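Local atomic coordinates of probable chitinase A (Chromobacterium violaceum, PDB entry 4TX8), a protein that probably acts as an endochitinase of glycoside hydrolase family 18, cutting chitin chains internally, and carries a carbohydrate-binding module of family 5/12. Residues 213-218 and 237-242; 217-222 and 273-278; 250-255 and 280-285; 286-291 and 390-395; 318-323 and 343-348. All coordinates share one frame; numbering follows the deposited sequence.

Contact 1. Residues 213-218 and 237-242. With CA (calcium ion), chain D.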
# COMPACT_ATOMS: atom_id res chain seq x y z
N ASP A 213 -4.33 -14.30 -2.30
CA ASP A 213 -5.76 -14.02 -2.49
C ASP A 213 -6.02 -13.27 -3.79
O ASP A 213 -7.15 -13.24 -4.28
CB ASP A 213 -6.32 -13.21 -1.32
CG ASP A 213 -6.36 -14.02 -0.04
OD1 ASP A 213 -7.24 -14.90 0.07
OD2 ASP A 213 -5.53 -13.76 0.86
N GLY A 214 -4.98 -12.65 -4.34
CA GLY A 214 -5.13 -11.85 -5.54
C GLY A 214 -3.92 -10.97 -5.77
O GLY A 214 -2.83 -11.27 -5.28
N ILE A 215 -4.10 -9.88 -6.51
CA ILE A 215 -2.98 -9.04 -6.88
C ILE A 215 -3.20 -7.56 -6.59
O ILE A 215 -4.33 -7.09 -6.45
CB ILE A 215 -2.63 -9.18 -8.38
CG1 ILE A 215 -3.75 -8.59 -9.24
CG2 ILE A 215 -2.35 -10.63 -8.75
CD1 ILE A 215 -3.47 -8.64 -10.73
N ASP A 216 -2.08 -6.84 -6.48
CA ASP A 216 -2.07 -5.40 -6.32
C ASP A 216 -1.31 -4.78 -7.48
O ASP A 216 -0.23 -5.24 -7.83
CB ASP A 216 -1.43 -5.01 -4.98
CG ASP A 216 -1.26 -3.51 -4.83
OD1 ASP A 216 -2.28 -2.80 -4.67
OD2 ASP A 216 -0.10 -3.03 -4.87
N LEU A 217 -1.87 -3.74 -8.08
CA LEU A 217 -1.19 -3.07 -9.18
C LEU A 217 -0.44 -1.82 -8.70
O LEU A 217 -1.05 -0.80 -8.38
CB LEU A 217 -2.18 -2.70 -10.28
CG LEU A 217 -3.06 -3.85 -10.79
CD1 LEU A 217 -4.01 -3.35 -11.87
CD2 LEU A 217 -2.20 -5.00 -11.31
N ASP A 218 0.88 -1.93 -8.66
CA ASP A 218 1.74 -0.82 -8.26
C ASP A 218 2.81 -0.66 -9.33
O ASP A 218 3.99 -0.50 -9.03
CB ASP A 218 2.36 -1.09 -6.89
CG ASP A 218 3.10 0.11 -6.33
OD1 ASP A 218 2.85 1.24 -6.78
OD2 ASP A 218 3.94 -0.09 -5.43
N SER A 237 -8.05 -6.24 -19.71
CA SER A 237 -8.37 -7.54 -20.29
C SER A 237 -7.61 -8.66 -19.58
O SER A 237 -8.17 -9.72 -19.31
CB SER A 237 -8.04 -7.55 -21.79
OG SER A 237 -8.30 -8.82 -22.36
N ALA A 238 -6.35 -8.41 -19.27
CA ALA A 238 -5.50 -9.40 -18.61
C ALA A 238 -6.01 -9.73 -17.21
O ALA A 238 -6.09 -10.90 -16.83
CB ALA A 238 -4.07 -8.90 -18.54
N VAL A 239 -6.37 -8.70 -16.44
CA VAL A 239 -6.84 -8.91 -15.08
C VAL A 239 -8.18 -9.65 -15.09
O VAL A 239 -8.40 -10.56 -14.29
CB VAL A 239 -6.96 -7.57 -14.32
CG1 VAL A 239 -7.58 -7.79 -12.95
CG2 VAL A 239 -5.59 -6.93 -14.17
N LYS A 240 -9.06 -9.27 -16.01
CA LYS A 240 -10.35 -9.95 -16.16
C LYS A 240 -10.19 -11.43 -16.49
O LYS A 240 -10.91 -12.27 -15.94
CB LYS A 240 -11.18 -9.27 -17.25
CG LYS A 240 -11.76 -7.92 -16.86
CD LYS A 240 -12.29 -7.20 -18.08
CE LYS A 240 -13.80 -7.01 -18.01
NZ LYS A 240 -14.20 -5.96 -17.04
N GLN A 241 -9.26 -11.75 -17.38
CA GLN A 241 -9.01 -13.14 -17.77
C GLN A 241 -8.42 -13.93 -16.61
O GLN A 241 -8.77 -15.09 -16.39
CB GLN A 241 -8.07 -13.20 -18.98
CG GLN A 241 -8.71 -12.75 -20.29
CD GLN A 241 -7.73 -12.79 -21.45
OE1 GLN A 241 -7.52 -11.79 -22.14
NE2 GLN A 241 -7.15 -13.96 -21.69
N LEU A 242 -7.51 -13.30 -15.88
CA LEU A 242 -6.89 -13.91 -14.72
C LEU A 242 -7.93 -14.22 -13.65
O LEU A 242 -7.96 -15.33 -13.11
CB LEU A 242 -5.80 -13.00 -14.14
CG LEU A 242 -5.18 -13.46 -12.82
CD1 LEU A 242 -4.58 -14.85 -12.96
CD2 LEU A 242 -4.13 -12.46 -12.34
CA CA D . 1.92 3.13 -7.87
O HOH W 1 4.35 3.90 -7.94

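Contact 2. Residues 217-222 and 273-278. With CA (calcium ion), chain D.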
# COMPACT_ATOMS: atom_id res chain seq x y z
N LEU A 217 -1.87 -3.74 -8.08
CA LEU A 217 -1.19 -3.07 -9.18
C LEU A 217 -0.44 -1.82 -8.70
O LEU A 217 -1.05 -0.80 -8.38
CB LEU A 217 -2.18 -2.70 -10.28
CG LEU A 217 -3.06 -3.85 -10.79
CD1 LEU A 217 -4.01 -3.35 -11.87
CD2 LEU A 217 -2.20 -5.00 -11.31
N ASP A 218 0.88 -1.93 -8.66
CA ASP A 218 1.74 -0.82 -8.26
C ASP A 218 2.81 -0.66 -9.33
O ASP A 218 3.99 -0.50 -9.03
CB ASP A 218 2.36 -1.09 -6.89
CG ASP A 218 3.10 0.11 -6.33
OD1 ASP A 218 2.85 1.24 -6.78
OD2 ASP A 218 3.94 -0.09 -5.43
N LEU A 219 2.40 -0.72 -10.59
CA LEU A 219 3.34 -0.93 -11.69
C LEU A 219 3.41 0.21 -12.71
O LEU A 219 4.09 0.09 -13.72
CB LEU A 219 2.97 -2.22 -12.43
CG LEU A 219 1.49 -2.49 -12.74
CD1 LEU A 219 0.90 -1.49 -13.73
CD2 LEU A 219 1.30 -3.91 -13.25
N GLU A 220 2.72 1.31 -12.44
CA GLU A 220 2.48 2.31 -13.48
C GLU A 220 3.74 3.07 -13.90
O GLU A 220 3.83 3.54 -15.03
CB GLU A 220 1.41 3.30 -13.03
CG GLU A 220 1.85 4.29 -11.96
CD GLU A 220 1.59 3.80 -10.55
OE1 GLU A 220 1.45 2.57 -10.36
OE2 GLU A 220 1.52 4.65 -9.64
N SER A 221 4.71 3.18 -13.00
CA SER A 221 5.84 4.07 -13.26
C SER A 221 6.81 3.50 -14.28
O SER A 221 7.45 4.25 -15.01
CB SER A 221 6.57 4.37 -11.96
OG SER A 221 7.73 5.15 -12.17
N GLY A 222 6.91 2.17 -14.34
CA GLY A 222 7.79 1.54 -15.30
C GLY A 222 7.09 0.87 -16.47
O GLY A 222 7.74 0.36 -17.38
N GLY A 273 -4.12 11.34 -15.62
CA GLY A 273 -5.43 10.74 -15.86
C GLY A 273 -5.37 9.39 -16.55
O GLY A 273 -6.40 8.80 -16.84
N ALA A 274 -4.16 8.89 -16.80
CA ALA A 274 -3.97 7.71 -17.65
C ALA A 274 -4.53 6.43 -17.03
O ALA A 274 -4.78 5.46 -17.74
CB ALA A 274 -2.50 7.53 -17.98
N TYR A 275 -4.72 6.43 -15.72
CA TYR A 275 -5.20 5.23 -15.02
C TYR A 275 -6.72 5.13 -15.00
O TYR A 275 -7.27 4.07 -14.68
CB TYR A 275 -4.68 5.21 -13.59
CG TYR A 275 -4.15 3.87 -13.14
CD1 TYR A 275 -4.99 2.91 -12.60
CD2 TYR A 275 -2.80 3.56 -13.27
CE1 TYR A 275 -4.50 1.68 -12.19
CE2 TYR A 275 -2.30 2.34 -12.87
CZ TYR A 275 -3.15 1.41 -12.33
OH TYR A 275 -2.66 0.19 -11.93
N LEU A 276 -7.41 6.22 -15.34
CA LEU A 276 -8.86 6.27 -15.18
C LEU A 276 -9.63 5.22 -16.00
O LEU A 276 -10.58 4.62 -15.48
CB LEU A 276 -9.38 7.68 -15.50
CG LEU A 276 -8.88 8.80 -14.58
CD1 LEU A 276 -9.28 10.17 -15.11
CD2 LEU A 276 -9.40 8.61 -13.15
N PRO A 277 -9.25 4.98 -17.27
CA PRO A 277 -9.99 3.91 -17.95
C PRO A 277 -9.66 2.51 -17.41
O PRO A 277 -10.47 1.60 -17.57
CB PRO A 277 -9.57 4.05 -19.41
CG PRO A 277 -8.31 4.83 -19.39
CD PRO A 277 -8.40 5.74 -18.21
N ILE A 278 -8.51 2.35 -16.76
CA ILE A 278 -8.16 1.08 -16.14
C ILE A 278 -9.08 0.82 -14.94
O ILE A 278 -9.64 -0.27 -14.79
CB ILE A 278 -6.69 1.05 -15.68
CG1 ILE A 278 -5.76 1.19 -16.88
CG2 ILE A 278 -6.39 -0.24 -14.92
CD1 ILE A 278 -4.29 1.32 -16.51
CA CA D . 1.92 3.13 -7.87
O HOH W 2 -0.36 0.44 -10.88
O HOH W 1 4.35 3.90 -7.94

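Contact 3. Residues 250-255 and 280-285. With CA (calcium ion), chain D.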
# COMPACT_ATOMS: atom_id res chain seq x y z
N PHE A 250 -11.16 -13.70 -5.97
CA PHE A 250 -10.04 -12.91 -6.45
C PHE A 250 -10.02 -11.49 -5.88
O PHE A 250 -10.95 -10.72 -6.09
CB PHE A 250 -10.06 -12.85 -7.98
CG PHE A 250 -8.85 -12.20 -8.58
CD1 PHE A 250 -7.65 -12.89 -8.66
CD2 PHE A 250 -8.91 -10.92 -9.09
CE1 PHE A 250 -6.53 -12.30 -9.23
CE2 PHE A 250 -7.80 -10.33 -9.66
CZ PHE A 250 -6.61 -11.02 -9.73
N TYR A 251 -8.95 -11.17 -5.16
CA TYR A 251 -8.76 -9.84 -4.60
C TYR A 251 -8.01 -8.97 -5.60
O TYR A 251 -7.02 -9.40 -6.19
CB TYR A 251 -7.99 -9.93 -3.27
CG TYR A 251 -7.71 -8.62 -2.56
CD1 TYR A 251 -6.64 -7.82 -2.93
CD2 TYR A 251 -8.48 -8.21 -1.47
CE1 TYR A 251 -6.36 -6.63 -2.27
CE2 TYR A 251 -8.21 -7.03 -0.80
CZ TYR A 251 -7.15 -6.24 -1.21
OH TYR A 251 -6.87 -5.06 -0.55
N LEU A 252 -8.49 -7.75 -5.80
CA LEU A 252 -7.84 -6.82 -6.72
C LEU A 252 -7.70 -5.44 -6.09
O LEU A 252 -8.69 -4.80 -5.75
CB LEU A 252 -8.62 -6.71 -8.03
CG LEU A 252 -8.12 -5.64 -9.01
CD1 LEU A 252 -6.69 -5.93 -9.46
CD2 LEU A 252 -9.05 -5.52 -10.21
N SER A 253 -6.46 -4.98 -5.95
CA SER A 253 -6.22 -3.62 -5.48
C SER A 253 -5.33 -2.85 -6.45
O SER A 253 -4.60 -3.44 -7.25
CB SER A 253 -5.59 -3.63 -4.09
OG SER A 253 -4.31 -4.23 -4.10
N MET A 254 -5.42 -1.53 -6.38
CA MET A 254 -4.61 -0.65 -7.20
C MET A 254 -3.98 0.42 -6.32
O MET A 254 -4.64 0.96 -5.43
CB MET A 254 -5.44 0.01 -8.30
CG MET A 254 -6.20 -0.96 -9.18
SD MET A 254 -7.31 -0.05 -10.27
CE MET A 254 -8.07 -1.41 -11.17
N ALA A 255 -2.72 0.74 -6.59
CA ALA A 255 -2.06 1.80 -5.85
C ALA A 255 -1.37 2.81 -6.76
O ALA A 255 -0.17 3.01 -6.67
CB ALA A 255 -1.04 1.20 -4.88
N ASP A 280 -12.01 2.27 -14.51
CA ASP A 280 -13.37 2.18 -15.03
C ASP A 280 -13.65 0.79 -15.58
O ASP A 280 -14.70 0.21 -15.32
CB ASP A 280 -13.60 3.24 -16.11
CG ASP A 280 -15.01 3.22 -16.65
OD1 ASP A 280 -15.96 3.12 -15.84
OD2 ASP A 280 -15.18 3.29 -17.88
N GLY A 281 -12.70 0.25 -16.34
CA GLY A 281 -12.84 -1.07 -16.92
C GLY A 281 -12.89 -2.20 -15.90
O GLY A 281 -13.45 -3.26 -16.18
N LEU A 282 -12.30 -1.98 -14.73
CA LEU A 282 -12.23 -3.03 -13.71
C LEU A 282 -13.06 -2.72 -12.46
O LEU A 282 -12.90 -3.38 -11.43
CB LEU A 282 -10.77 -3.26 -13.30
CG LEU A 282 -9.87 -3.89 -14.36
CD1 LEU A 282 -8.41 -3.81 -13.93
CD2 LEU A 282 -10.28 -5.33 -14.62
N ARG A 283 -13.95 -1.73 -12.55
CA ARG A 283 -14.65 -1.25 -11.36
C ARG A 283 -15.51 -2.33 -10.69
O ARG A 283 -15.66 -2.33 -9.47
CB ARG A 283 -15.52 -0.03 -11.70
CG ARG A 283 -16.70 -0.30 -12.62
CD ARG A 283 -17.61 0.92 -12.73
NE ARG A 283 -16.88 2.12 -13.15
CZ ARG A 283 -16.72 3.21 -12.39
NH1 ARG A 283 -17.23 3.26 -11.17
NH2 ARG A 283 -16.04 4.25 -12.86
N ASP A 284 -16.05 -3.25 -11.48
CA ASP A 284 -16.85 -4.34 -10.92
C ASP A 284 -15.99 -5.34 -10.16
O ASP A 284 -16.49 -6.08 -9.31
CB ASP A 284 -17.63 -5.06 -12.02
CG ASP A 284 -18.69 -4.19 -12.66
OD1 ASP A 284 -19.25 -3.31 -11.96
OD2 ASP A 284 -18.98 -4.38 -13.86
N ASP A 285 -14.70 -5.34 -10.45
CA ASP A 285 -13.78 -6.32 -9.87
C ASP A 285 -12.88 -5.72 -8.79
O ASP A 285 -12.24 -6.44 -8.04
CB ASP A 285 -12.93 -6.95 -10.96
CG ASP A 285 -13.75 -7.69 -11.99
OD1 ASP A 285 -14.58 -8.53 -11.58
OD2 ASP A 285 -13.59 -7.42 -13.20
CA CA D . 1.92 3.13 -7.87
O HOH W 3 -11.89 -9.10 -8.08
O HOH W 1 4.35 3.90 -7.94

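Contact 4. Residues 286-291 and 390-395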
# COMPACT_ATOMS: atom_id res chain seq x y z
N LEU A 286 -12.84 -4.39 -8.73
CA LEU A 286 -11.94 -3.69 -7.82
C LEU A 286 -12.33 -3.86 -6.36
O LEU A 286 -13.42 -3.45 -5.95
CB LEU A 286 -11.89 -2.20 -8.19
CG LEU A 286 -11.04 -1.28 -7.32
CD1 LEU A 286 -9.57 -1.69 -7.36
CD2 LEU A 286 -11.21 0.17 -7.76
N SER A 287 -11.45 -4.46 -5.56
CA SER A 287 -11.69 -4.61 -4.13
C SER A 287 -11.44 -3.30 -3.40
O SER A 287 -12.26 -2.85 -2.60
CB SER A 287 -10.81 -5.72 -3.54
OG SER A 287 -10.89 -6.91 -4.29
N VAL A 288 -10.29 -2.68 -3.68
CA VAL A 288 -9.98 -1.37 -3.12
C VAL A 288 -8.92 -0.65 -3.95
O VAL A 288 -7.95 -1.25 -4.39
CB VAL A 288 -9.51 -1.46 -1.64
CG1 VAL A 288 -8.29 -2.35 -1.51
CG2 VAL A 288 -9.23 -0.07 -1.07
N ILE A 289 -9.12 0.64 -4.19
CA ILE A 289 -8.05 1.46 -4.73
C ILE A 289 -7.56 2.39 -3.64
O ILE A 289 -8.34 3.10 -3.01
CB ILE A 289 -8.48 2.26 -5.97
CG1 ILE A 289 -7.35 3.20 -6.41
CG2 ILE A 289 -9.77 3.05 -5.71
CD1 ILE A 289 -7.60 3.92 -7.71
N HIS A 290 -6.26 2.35 -3.38
CA HIS A 290 -5.65 3.27 -2.43
C HIS A 290 -4.57 4.08 -3.13
O HIS A 290 -3.42 3.65 -3.26
CB HIS A 290 -5.09 2.52 -1.22
CG HIS A 290 -4.58 1.15 -1.54
ND1 HIS A 290 -3.58 0.91 -2.46
CD2 HIS A 290 -4.92 -0.06 -1.04
CE1 HIS A 290 -3.34 -0.39 -2.52
NE2 HIS A 290 -4.13 -1.00 -1.67
N VAL A 291 -4.97 5.25 -3.61
CA VAL A 291 -4.07 6.15 -4.32
C VAL A 291 -2.93 6.57 -3.40
O VAL A 291 -3.11 6.77 -2.20
CB VAL A 291 -4.84 7.38 -4.85
CG1 VAL A 291 -3.91 8.54 -5.15
CG2 VAL A 291 -5.64 7.00 -6.09
N ALA A 390 -18.89 3.17 5.30
CA ALA A 390 -18.21 1.99 4.78
C ALA A 390 -16.89 2.31 4.07
O ALA A 390 -16.38 1.47 3.33
CB ALA A 390 -19.13 1.22 3.85
N PHE A 391 -16.35 3.51 4.29
CA PHE A 391 -15.04 3.86 3.73
C PHE A 391 -14.01 2.80 4.13
O PHE A 391 -13.92 2.45 5.31
CB PHE A 391 -14.60 5.25 4.20
CG PHE A 391 -13.32 5.72 3.56
CD1 PHE A 391 -13.32 6.25 2.28
CD2 PHE A 391 -12.12 5.64 4.25
CE1 PHE A 391 -12.14 6.68 1.69
CE2 PHE A 391 -10.93 6.07 3.66
CZ PHE A 391 -10.95 6.59 2.38
N ARG A 392 -13.26 2.29 3.16
CA ARG A 392 -12.45 1.09 3.37
C ARG A 392 -11.26 1.30 4.32
O ARG A 392 -10.98 0.45 5.16
CB ARG A 392 -11.94 0.54 2.04
CG ARG A 392 -11.20 -0.79 2.16
CD ARG A 392 -12.08 -1.89 2.75
NE ARG A 392 -13.11 -2.35 1.82
CZ ARG A 392 -13.83 -3.45 1.97
NH1 ARG A 392 -13.65 -4.23 3.03
NH2 ARG A 392 -14.74 -3.79 1.06
N GLY A 393 -10.56 2.43 4.20
CA GLY A 393 -9.53 2.74 5.17
C GLY A 393 -8.21 3.31 4.69
O GLY A 393 -8.17 4.30 3.96
N VAL A 394 -7.12 2.68 5.13
CA VAL A 394 -5.78 3.25 4.98
C VAL A 394 -4.77 2.25 4.42
O VAL A 394 -4.72 1.09 4.84
CB VAL A 394 -5.25 3.76 6.35
CG1 VAL A 394 -3.85 4.36 6.22
CG2 VAL A 394 -6.21 4.78 6.95
N MET A 395 -3.96 2.71 3.46
CA MET A 395 -2.81 1.94 2.98
C MET A 395 -1.53 2.66 3.34
O MET A 395 -1.49 3.89 3.36
CB MET A 395 -2.89 1.72 1.46
CG MET A 395 -1.66 1.05 0.84
SD MET A 395 -0.30 2.18 0.45
CE MET A 395 -0.66 2.60 -1.26
O HOH W 4 -14.68 -3.64 -1.70

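Contact 5. Residues 318-323 and 343-348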
# COMPACT_ATOMS: atom_id res chain seq x y z
N GLY A 318 -10.10 14.93 0.30
CA GLY A 318 -10.41 15.41 -1.04
C GLY A 318 -10.15 14.38 -2.12
O GLY A 318 -10.99 14.17 -3.00
N GLY A 319 -8.99 13.73 -2.06
CA GLY A 319 -8.65 12.68 -3.01
C GLY A 319 -9.67 11.56 -2.96
O GLY A 319 -10.08 11.02 -3.99
N SER A 320 -10.08 11.21 -1.75
CA SER A 320 -11.05 10.13 -1.56
C SER A 320 -12.44 10.54 -2.05
O SER A 320 -13.15 9.72 -2.63
CB SER A 320 -11.09 9.72 -0.09
OG SER A 320 -9.81 9.29 0.35
N LYS A 321 -12.82 11.79 -1.82
CA LYS A 321 -14.10 12.29 -2.32
C LYS A 321 -14.19 12.21 -3.83
O LYS A 321 -15.20 11.78 -4.37
CB LYS A 321 -14.33 13.74 -1.88
CG LYS A 321 -14.88 13.89 -0.47
CD LYS A 321 -15.09 15.35 -0.12
CE LYS A 321 -16.11 15.99 -1.04
NZ LYS A 321 -16.34 17.42 -0.69
N MET A 322 -13.12 12.60 -4.52
CA MET A 322 -13.10 12.57 -5.98
C MET A 322 -13.36 11.17 -6.51
O MET A 322 -14.09 10.99 -7.49
CB MET A 322 -11.77 13.11 -6.51
CG MET A 322 -11.58 14.60 -6.28
SD MET A 322 -10.05 15.23 -6.97
CE MET A 322 -10.31 14.95 -8.72
N LEU A 323 -12.79 10.17 -5.85
CA LEU A 323 -12.97 8.78 -6.28
C LEU A 323 -14.37 8.26 -5.99
O LEU A 323 -14.87 7.40 -6.71
CB LEU A 323 -11.92 7.88 -5.61
CG LEU A 323 -10.52 7.97 -6.22
CD1 LEU A 323 -9.50 7.28 -5.34
CD2 LEU A 323 -10.52 7.37 -7.62
N ASP A 343 -16.63 1.50 -0.07
CA ASP A 343 -15.90 0.30 0.35
C ASP A 343 -14.78 -0.07 -0.63
O ASP A 343 -13.99 -0.97 -0.36
CB ASP A 343 -16.86 -0.89 0.51
CG ASP A 343 -17.53 -1.30 -0.79
OD1 ASP A 343 -16.87 -1.95 -1.63
OD2 ASP A 343 -18.73 -0.99 -0.97
N GLN A 344 -14.72 0.64 -1.75
CA GLN A 344 -13.69 0.40 -2.76
C GLN A 344 -12.56 1.42 -2.69
O GLN A 344 -11.64 1.40 -3.51
CB GLN A 344 -14.28 0.43 -4.17
CG GLN A 344 -15.20 -0.72 -4.51
CD GLN A 344 -15.78 -0.57 -5.90
OE1 GLN A 344 -16.60 0.31 -6.16
NE2 GLN A 344 -15.34 -1.43 -6.82
N VAL A 345 -12.64 2.33 -1.73
CA VAL A 345 -11.70 3.45 -1.69
C VAL A 345 -10.98 3.55 -0.35
O VAL A 345 -11.60 3.49 0.72
CB VAL A 345 -12.42 4.78 -1.99
CG1 VAL A 345 -11.43 5.94 -2.00
CG2 VAL A 345 -13.16 4.71 -3.32
N ALA A 346 -9.67 3.71 -0.42
CA ALA A 346 -8.83 3.96 0.74
C ALA A 346 -7.78 4.99 0.34
O ALA A 346 -7.66 5.31 -0.84
CB ALA A 346 -8.18 2.67 1.23
N PHE A 347 -7.03 5.52 1.30
CA PHE A 347 -5.95 6.42 0.93
C PHE A 347 -4.58 5.91 1.37
O PHE A 347 -4.43 5.33 2.45
CB PHE A 347 -6.20 7.84 1.47
CG PHE A 347 -6.44 7.93 2.95
CD1 PHE A 347 -5.39 7.90 3.85
CD2 PHE A 347 -7.73 8.11 3.44
CE1 PHE A 347 -5.61 8.01 5.22
CE2 PHE A 347 -7.96 8.23 4.80
CZ PHE A 347 -6.90 8.18 5.69
N GLY A 348 -3.58 6.11 0.51
CA GLY A 348 -2.23 5.66 0.76
C GLY A 348 -1.29 6.76 1.20
O GLY A 348 -1.22 7.83 0.59
O HOH W 5 -8.31 8.01 -1.57

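Contact 1. Residues 213-218 and 237-242
I215 points out from strand 214-218 toward V239 and L242 of helix 230-246, and a single methyl group does most of the touching. I215 CD1 meets L242 CD2 at 4.2 Å, the two side chains reaching tip to tip. The same I215 CD1 lies 4.4 Å from V239 CG2. V239 and L242 are three residues apart and so face the strand together, and both meet the isoleucine tip. The torsions explain the reach: CG1 of I215 sits between its backbone N and carbonyl carbon (chi1 68°), and the chain then runs extended (chi2 178°), which carries CD1 clear of the strand. The contact is apolar and rather loose, and F250 packs against both I215 and L242. Strand and helix are the first two members of a beta-alpha-beta unit completed by strand 251-254, one of the repeated crossovers that build the TIM barrel of family 18. Along the strand, the sequence D213 to E220 matches the DxxDxDxE signature of the family. I215 and L217 face the helical layer, whereas D216 turns to the interior and is held by S253, Y112 and S180. Farther along, D218 OD1 binds the calcium ion at 2.4 Å and also accepts a hydrogen bond from Q292. Another flank of the helix, at A238 and Q241, packs on helix 193-210.

Contact 2. Residues 217-222 and 273-278
Y275 reaches across to L217, L219 and E220. G273, at a positive phi of 74°, begins a type I turn that runs to L276, and L276 N bonds back to G273 O. After A274 comes Y275, whose ring is directed at L217 and the residues after it. Its OH lies 3.4 Å from L217 CB, the two side chains crossing obliquely, and L219 CD1 is a little farther off. E220 CB approaches the edge of the ring near its plane, 3.8 Å from Y275 CE2. The hydroxyl reaches E220 and the backbone through one water, 2.5 Å from Y275 OH. That water donates to E220 OE1 at 2.8 Å, accepts from L219 N and donates weakly to L217 O, so it ties the tyrosine to the metal site. E220 is bent at chi2 (-91°), which lets both carboxylate oxygens grip the calcium ion, OE1 at 2.6 Å and OE2 at 2.4 Å. D218 OD1, A255 O and a water also bind the metal, and E257 N donates to E220 OE2. Farther on, past L276 and P277, I278 brings its CD1 over the centre of one face of the Y275 ring, 4.0 Å above the plane. I278 and L217 both rest on L235 of helix 230-246, L217 and L219 lean on L181 of strand 176-182, and the L217 backbone pairs with S253 and A255 next door.

Contact 3. Residues 250-255 and 280-285
L252 and D285 bring their CA atoms within 6.7 Å where strand 251-254 runs past the chain leaving helix 276-281. Strand, short helix and the following strand 288-292 form a beta-alpha-beta unit of the TIM barrel, so this contact packs the return loop of the unit against its first strand. L282 is the first residue to leave helical angles, and D285 N bonds back to L282 O, drawing the loop into a compact turn. The D285 carbonyl then faces the strand, with its O 3.6 Å from L252 CB. A water lies 2.7 Å from both F250 O and D285 O, close to the start of the strand. The apolar part is made by L252, M254 and L282. M254 CE approaches L282 CD1 to 3.7 Å, while L252 CD2 comes against that same L282 CD1 at 4.1 Å, so the leucine methyl is shared by two residues of the strand. M254 gets there with its chain fully extended beyond CG (chi3 180°), its terminal methyl stretched out from the sheet. Y251 and S253 turn the other way, Y251 to meet F104 edge-to-face and S253 to bond D216. R283 holds D280 side-on in a salt bridge, NE and NH2 both reaching D280 OD1 nearly in the guanidinium plane. The carboxylate of D285 has its own salt bridge, with K243. The strand ends at M254, and the next residue, A255, binds the calcium ion through its carbonyl O at 2.4 Å.

Contact 4. Residues 286-291 and 390-395
M395 leaves its strand with CG anti to the backbone N (chi1 174°), then bends twice, at chi2 and chi3, which folds the chain over the imidazole of H290. H290 meets it with an unusual chi1 of 32°, and the two side chains cross at about a right angle. M395 CG stands over the centre of the ring, 3.7 Å from the centroid and 9° off the normal, a CH-pi contact. Beside it M395 CB is 3.5 Å from H290 CG. The sulfur is more distant, above the same face, while M395 CE curls round to 3.6 Å from H290 ND1. V288 CG2 rests on R392 CG at 3.9 Å. Strands 288-292 and 393-397 are not paired: strand 345-350 runs between them, and the contact is made by side chains on the inner side of the TIM-barrel sheet, near the calcium site. The R392 guanidinium bonds the carbonyls of D343 and A105, makes a cation-pi contact with F104 and reaches S287 O through a water bonded weakly to R392 NH2. What joins the two segments directly is thus mostly apolar and CH-pi contact: the aliphatic part of a methionine covers one imidazole face, and the arginine lends its methylenes.

Contact 5. Residues 318-323 and 343-348
This is helix-on-strand packing in the outer layer of the TIM barrel, where helix 313-325 lies against strand 345-350. The short axes pass 8.5 Å apart and run nearly antiparallel, at 150°. L323 and V345 supply the apolar core. L323 CD1 touches V345 CG1 at 4.1 Å, and L323 CB sits at about the same distance from both branches of the valine, which turns its CG1 and CG2 to the helix. One turn earlier S320 packs its CB on V345 CG1 at 4.2 Å. Its OG lies at the edge of the F347 ring, near its plane and 3.9 Å from CD2, a contact without a hydrogen bond. That hydroxyl is hydrogen-bonded to L316 O, one turn back, and also accepts from a water at 2.8 Å. The same water donates to A346 O at 2.9 Å, so a backbone carbonyl of the strand is linked to the helix through it. Around the contact, F347 also packs on L316 and on A369, L370 and L373 of helix 363-375, and L323 reaches V291 of strand 288-292. Within the sheet, A346 pairs by backbone bonds with I289, while V345 and F347 bond R392 and G393 on the other flank.

In the fold
Along the chain, contact 1 closes the first loop, bringing helix 230-246 back onto strand 214-218. Contact 2 starts from the same stretch, at L217 and D218, and closes a longer loop to 273-278. Contact 3 opens within it and closes beyond it, so contacts 2 and 3 cross while sharing helix 276-281. Contacts 1, 2 and 3 converge on the calcium ion through D218, E220 and A255, and the neighbouring strands 214-218 and 251-254 are hydrogen-bonded. Contact 4 spans the longest loop, joining strand 288-292 to strand 393-397, and contact 5 lies wholly within it. Strand 345-350 of contact 5 pairs with both of these strands, completing this stretch of the barrel wall.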